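Local atomic coordinates of tRNA (cytosine(38)-C(5))-methyltransferase (Schizosaccharomyces pombe, PDB entry 6FDF), a protein that methylates cytosine 38 in the anticodon loop of tRNA(Asp), and less efficiently that of tRNA(Glu), using S-adenosyl-L-methionine as methyl donor. Residues G226-I231 with L249-G254; Q277-Y280 with R284-A287. All blocks are in the same frame, centred on the assembly; numbering follows the deposited sequence.

Contact 1. Residues G226-I231 with L249-G254; sequences GHQFDI and LVQGAG. With GOL (glycerol), chain F.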
loop_
_atom_site.group_PDB
_atom_site.type_symbol
_atom_site.label_atom_id
_atom_site.label_comp_id
_atom_site.label_asym_id
_atom_site.label_seq_id
_atom_site.Cartn_x
_atom_site.Cartn_y
_atom_site.Cartn_z
ATOM N N GLY A 226 -16.368 -18.496 -12.973
ATOM C CA GLY A 226 -15.023 -19.039 -12.844
ATOM C C GLY A 226 -14.084 -18.683 -13.981
ATOM O O GLY A 226 -12.872 -18.574 -13.773
ATOM N N HIS A 227 -14.617 -18.478 -15.188
ATOM C CA HIS A 227 -13.754 -18.107 -16.308
ATOM C C HIS A 227 -13.106 -16.739 -16.119
ATOM O O HIS A 227 -12.141 -16.424 -16.821
ATOM C CB HIS A 227 -14.540 -18.152 -17.621
ATOM C CG HIS A 227 -14.928 -19.537 -18.043
ATOM N ND1 HIS A 227 -16.206 -20.031 -17.896
ATOM C CD2 HIS A 227 -14.199 -20.537 -18.592
ATOM C CE1 HIS A 227 -16.251 -21.272 -18.346
ATOM N NE2 HIS A 227 -15.045 -21.605 -18.773
ATOM N N GLN A 228 -13.607 -15.920 -15.190
ATOM C CA GLN A 228 -13.028 -14.605 -14.950
ATOM C C GLN A 228 -11.836 -14.627 -13.996
ATOM O O GLN A 228 -11.139 -13.610 -13.879
ATOM C CB GLN A 228 -14.102 -13.646 -14.425
ATOM C CG GLN A 228 -14.905 -12.977 -15.535
ATOM C CD GLN A 228 -16.342 -13.449 -15.610
ATOM O OE1 GLN A 228 -16.612 -14.634 -15.800
ATOM N NE2 GLN A 228 -17.275 -12.515 -15.475
ATOM N N PHE A 229 -11.601 -15.729 -13.286
ATOM C CA PHE A 229 -10.449 -15.802 -12.395
ATOM C C PHE A 229 -9.148 -15.812 -13.188
ATOM O O PHE A 229 -9.060 -16.422 -14.257
ATOM C CB PHE A 229 -10.502 -17.062 -11.528
ATOM C CG PHE A 229 -11.405 -16.954 -10.331
ATOM C CD1 PHE A 229 -11.107 -16.082 -9.298
ATOM C CD2 PHE A 229 -12.520 -17.772 -10.216
ATOM C CE1 PHE A 229 -11.931 -15.996 -8.179
ATOM C CE2 PHE A 229 -13.344 -17.694 -9.106
ATOM C CZ PHE A 229 -13.043 -16.805 -8.082
ATOM N N ASP A 230 -8.130 -15.156 -12.638
ATOM C CA ASP A 230 -6.749 -15.374 -13.052
ATOM C C ASP A 230 -6.150 -16.437 -12.139
ATOM O O ASP A 230 -6.064 -16.235 -10.922
ATOM C CB ASP A 230 -5.936 -14.082 -12.976
ATOM C CG ASP A 230 -4.481 -14.284 -13.365
ATOM O OD1 ASP A 230 -4.215 -14.529 -14.558
ATOM O OD2 ASP A 230 -3.602 -14.200 -12.479
ATOM N N ILE A 231 -5.751 -17.568 -12.720
ATOM C CA ILE A 231 -5.243 -18.702 -11.957
ATOM C C ILE A 231 -3.727 -18.727 -12.075
ATOM O O ILE A 231 -3.183 -18.702 -13.187
ATOM C CB ILE A 231 -5.854 -20.024 -12.453
ATOM C CG1 ILE A 231 -7.377 -20.004 -12.288
ATOM C CG2 ILE A 231 -5.245 -21.207 -11.708
ATOM C CD1 ILE A 231 -8.076 -21.189 -12.924
ATOM N N LEU A 249 -15.648 -10.391 -4.763
ATOM C CA LEU A 249 -15.779 -10.148 -6.189
ATOM C C LEU A 249 -14.699 -10.938 -6.910
ATOM O O LEU A 249 -13.582 -11.078 -6.403
ATOM C CB LEU A 249 -15.636 -8.657 -6.494
ATOM C CG LEU A 249 -16.741 -7.760 -5.934
ATOM C CD1 LEU A 249 -16.442 -6.298 -6.232
ATOM C CD2 LEU A 249 -18.078 -8.165 -6.523
ATOM N N VAL A 250 -15.036 -11.458 -8.088
ATOM C CA VAL A 250 -14.115 -12.318 -8.829
ATOM C C VAL A 250 -13.162 -11.475 -9.669
ATOM O O VAL A 250 -11.947 -11.487 -9.449
ATOM C CB VAL A 250 -14.884 -13.319 -9.712
ATOM C CG1 VAL A 250 -13.944 -14.023 -10.713
ATOM C CG2 VAL A 250 -15.614 -14.337 -8.857
ATOM N N GLN A 251 -13.702 -10.718 -10.619
ATOM C CA GLN A 251 -12.860 -10.094 -11.631
ATOM C C GLN A 251 -12.136 -8.885 -11.056
ATOM O O GLN A 251 -12.739 -8.038 -10.388
ATOM C CB GLN A 251 -13.694 -9.695 -12.849
ATOM C CG GLN A 251 -12.853 -9.260 -14.042
ATOM C CD GLN A 251 -13.630 -9.278 -15.342
ATOM O OE1 GLN A 251 -13.513 -10.211 -16.134
ATOM N NE2 GLN A 251 -14.434 -8.248 -15.565
ATOM N N GLY A 252 -10.830 -8.816 -11.301
ATOM C CA GLY A 252 -10.063 -7.650 -10.911
ATOM C C GLY A 252 -9.807 -7.499 -9.430
ATOM O O GLY A 252 -9.486 -6.397 -8.976
ATOM N N ALA A 253 -9.937 -8.571 -8.650
ATOM C CA ALA A 253 -9.760 -8.481 -7.207
ATOM C C ALA A 253 -8.556 -9.259 -6.696
ATOM O O ALA A 253 -8.203 -9.114 -5.519
ATOM C CB ALA A 253 -11.022 -8.967 -6.478
ATOM N N GLY A 254 -7.923 -10.066 -7.537
ATOM C CA GLY A 254 -6.755 -10.832 -7.139
ATOM C C GLY A 254 -6.801 -12.193 -7.803
ATOM O O GLY A 254 -7.863 -12.702 -8.170
HETATM C C1 GOL F . -9.547 -12.219 -11.318
HETATM O O1 GOL F . -8.787 -13.222 -10.693
HETATM C C2 GOL F . -8.612 -11.427 -12.267
HETATM O O2 GOL F . -9.258 -10.359 -12.881
HETATM C C3 GOL F . -7.439 -10.962 -11.390
HETATM O O3 GOL F . -7.940 -10.048 -10.465
#

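Contact 2. Residues Q277-Y280 with R284-A287; sequences QLRY and REVA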
loop_
_atom_site.group_PDB
_atom_site.type_symbol
_atom_site.label_atom_id
_atom_site.label_comp_id
_atom_site.label_asym_id
_atom_site.label_seq_id
_atom_site.Cartn_x
_atom_site.Cartn_y
_atom_site.Cartn_z
ATOM N N GLN A 277 -8.278 -27.789 -7.512
ATOM C CA GLN A 277 -7.980 -27.487 -6.111
ATOM C C GLN A 277 -7.611 -26.016 -5.950
ATOM O O GLN A 277 -6.554 -25.663 -5.422
ATOM C CB GLN A 277 -6.870 -28.396 -5.576
ATOM C CG GLN A 277 -7.126 -29.880 -5.768
ATOM C CD GLN A 277 -5.995 -30.732 -5.223
ATOM O OE1 GLN A 277 -5.384 -31.513 -5.952
ATOM N NE2 GLN A 277 -5.703 -30.578 -3.937
ATOM N N LEU A 278 -8.506 -25.150 -6.421
ATOM C CA LEU A 278 -8.272 -23.714 -6.394
ATOM C C LEU A 278 -8.601 -23.159 -5.017
ATOM O O LEU A 278 -9.665 -23.454 -4.461
ATOM C CB LEU A 278 -9.132 -23.026 -7.453
ATOM C CG LEU A 278 -8.836 -23.447 -8.892
ATOM C CD1 LEU A 278 -10.027 -23.155 -9.798
ATOM C CD2 LEU A 278 -7.603 -22.727 -9.394
ATOM N N ARG A 279 -7.701 -22.340 -4.479
ATOM C CA ARG A 279 -7.929 -21.672 -3.208
ATOM C C ARG A 279 -7.526 -20.208 -3.314
ATOM O O ARG A 279 -6.714 -19.829 -4.161
ATOM C CB ARG A 279 -7.151 -22.339 -2.061
ATOM C CG ARG A 279 -5.628 -22.168 -2.108
ATOM C CD ARG A 279 -5.031 -22.646 -0.778
ATOM N NE ARG A 279 -3.568 -22.686 -0.730
ATOM C CZ ARG A 279 -2.801 -21.647 -0.401
ATOM N NH1 ARG A 279 -3.352 -20.468 -0.124
ATOM N NH2 ARG A 279 -1.478 -21.780 -0.359
ATOM N N TYR A 280 -8.107 -19.384 -2.439
ATOM C CA TYR A 280 -7.617 -18.026 -2.262
ATOM C C TYR A 280 -6.262 -18.055 -1.564
ATOM O O TYR A 280 -5.952 -18.980 -0.810
ATOM C CB TYR A 280 -8.611 -17.198 -1.438
ATOM C CG TYR A 280 -9.978 -17.114 -2.078
ATOM C CD1 TYR A 280 -10.194 -16.301 -3.189
ATOM C CD2 TYR A 280 -11.052 -17.842 -1.577
ATOM C CE1 TYR A 280 -11.438 -16.225 -3.791
ATOM C CE2 TYR A 280 -12.305 -17.769 -2.170
ATOM C CZ TYR A 280 -12.491 -16.955 -3.274
ATOM O OH TYR A 280 -13.733 -16.877 -3.872
ATOM N N ARG A 284 -2.169 -14.086 5.396
ATOM C CA ARG A 284 -0.731 -14.089 5.654
ATOM C C ARG A 284 0.063 -14.069 4.354
ATOM O O ARG A 284 1.078 -13.369 4.245
ATOM C CB ARG A 284 -0.345 -15.310 6.492
ATOM C CG ARG A 284 1.163 -15.505 6.616
ATOM C CD ARG A 284 1.783 -14.374 7.424
ATOM N NE ARG A 284 1.267 -14.322 8.785
ATOM C CZ ARG A 284 1.440 -13.290 9.603
ATOM N NH1 ARG A 284 2.116 -12.226 9.190
ATOM N NH2 ARG A 284 0.941 -13.326 10.834
ATOM N N GLU A 285 -0.390 -14.823 3.352
ATOM C CA GLU A 285 0.309 -14.843 2.072
ATOM C C GLU A 285 0.173 -13.506 1.357
ATOM O O GLU A 285 1.133 -13.028 0.742
ATOM C CB GLU A 285 -0.220 -15.990 1.210
ATOM C CG GLU A 285 0.138 -17.361 1.792
ATOM C CD GLU A 285 -0.605 -18.501 1.124
ATOM O OE1 GLU A 285 -1.685 -18.252 0.552
ATOM O OE2 GLU A 285 -0.115 -19.652 1.191
ATOM N N VAL A 286 -1.007 -12.883 1.437
ATOM C CA VAL A 286 -1.175 -11.551 0.861
ATOM C C VAL A 286 -0.238 -10.563 1.547
ATOM O O VAL A 286 0.450 -9.771 0.889
ATOM C CB VAL A 286 -2.647 -11.104 0.958
ATOM C CG1 VAL A 286 -2.801 -9.672 0.479
ATOM C CG2 VAL A 286 -3.546 -12.039 0.144
ATOM N N ALA A 287 -0.190 -10.604 2.883
ATOM C CA ALA A 287 0.723 -9.734 3.620
ATOM C C ALA A 287 2.167 -9.943 3.174
ATOM O O ALA A 287 2.913 -8.976 2.974
ATOM C CB ALA A 287 0.582 -9.973 5.126
#

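Contact 1. Residues G226-I231 with L249-G254
Q228, at the end of the short 3-10 turn, lays its aliphatic stem against 249-254: its CB lies 3.7 Å from V250 CG1, while extended Q251 brings OE1 to 3.2 Å from Q228 CG. Next comes F229, whose ring V250 covers from one face. V250 CG1 stands 3.7 Å from the ring centroid and 7° off the normal, a nearly vertical CH-pi contact. A beta-branched valine suits this place: with CG1 anti to its backbone N (chi1 168°) and CG2 anti to the carbonyl carbon, one methyl sits over the ring centre while the other touches CZ. Were F229 replaced by an alanine, the face under V250 CG1 would be gone and a gap would probably open toward V221 and L222 of helix 219-225. At D230 a glycerol, probably from the crystallisation liquor, bridges the contact: D230 N donates to its O1 at 2.8 Å, nearly straight. O1 in turn donates to G254 O, while G252 N holds O2 and G254 N holds O3. The 249-254 loop contains a type II beta turn from V250 to A253, with G252 third, where positive phi favours glycine; it leads into strand 256-258 of the small three-stranded sheet, away from the cofactor pocket.

Contact 2. Residues Q277-Y280 with R284-A287
In R279, CG stands between the backbone N and the carbonyl carbon (chi1 70°), and from there the chain runs extended to NE, carrying the guanidinium toward E285 on the helix. E285 sets its CG beside its own backbone N (chi1 -67°) and continues extended; its carboxylate meets the guanidinium from the opposite direction. The two groups join end-on as a bidentate salt bridge, with their planes nearly coplanar. NH1 of R279 donates to OE1 of E285 at 2.9 Å, exactly in the guanidinium plane and virtually straight. The second bond, from R279 NH2 to E285 OE2, is 3.0 Å long and more bent, with the oxygen somewhat out of that plane. Both oxygens use their syn lone pairs. Arginine suits the strand because its paired terminal nitrogens match the spacing of a carboxylate, and glutamate is long enough to reach them from the helix.

NH1 has a further acceptor, the backbone O of Y280, at 3.1 Å, which ties the guanidinium back to its own segment and helps fix its rotation. W212 adds a cation-pi contact to R279. On the acid side, OE1 also accepts from T282 N, just before helix 283-289, and OE2 from E207 N, so each carboxylate oxygen has two donors.

Both residues are buried, and the pairing probably offsets the cost of keeping each charge away from water. The paired backbone donors would probably help stabilise E285 as a carboxylate. In effect, one buried ion pair fastens the edge strand 278-279 to the start of the helix that follows it and, through E207 N, brings the loop that holds E207 into the same network.

How the contacts relate
Contact 1 closes along the chain before contact 2 opens, and their centres lie about 13 Å apart, yet they share one small sheet. Strand 231-232, entered from contact 1, and strand 278-279 of contact 2 are its two outer strands, flanking strand 256-258. I231 CG2 packs against L278 CD2 at 3.6 Å, while F229 CZ comes to 4.3 Å from Y280 OH. I256 of the central strand is touched by all four of these residues, F229, I231, L278 and Y280, so apolar packing joins the contacts where the salt bridge does not reach. Both contacts lie away from the S-adenosylhomocysteine pocket and from C85, the predicted active-site cysteine.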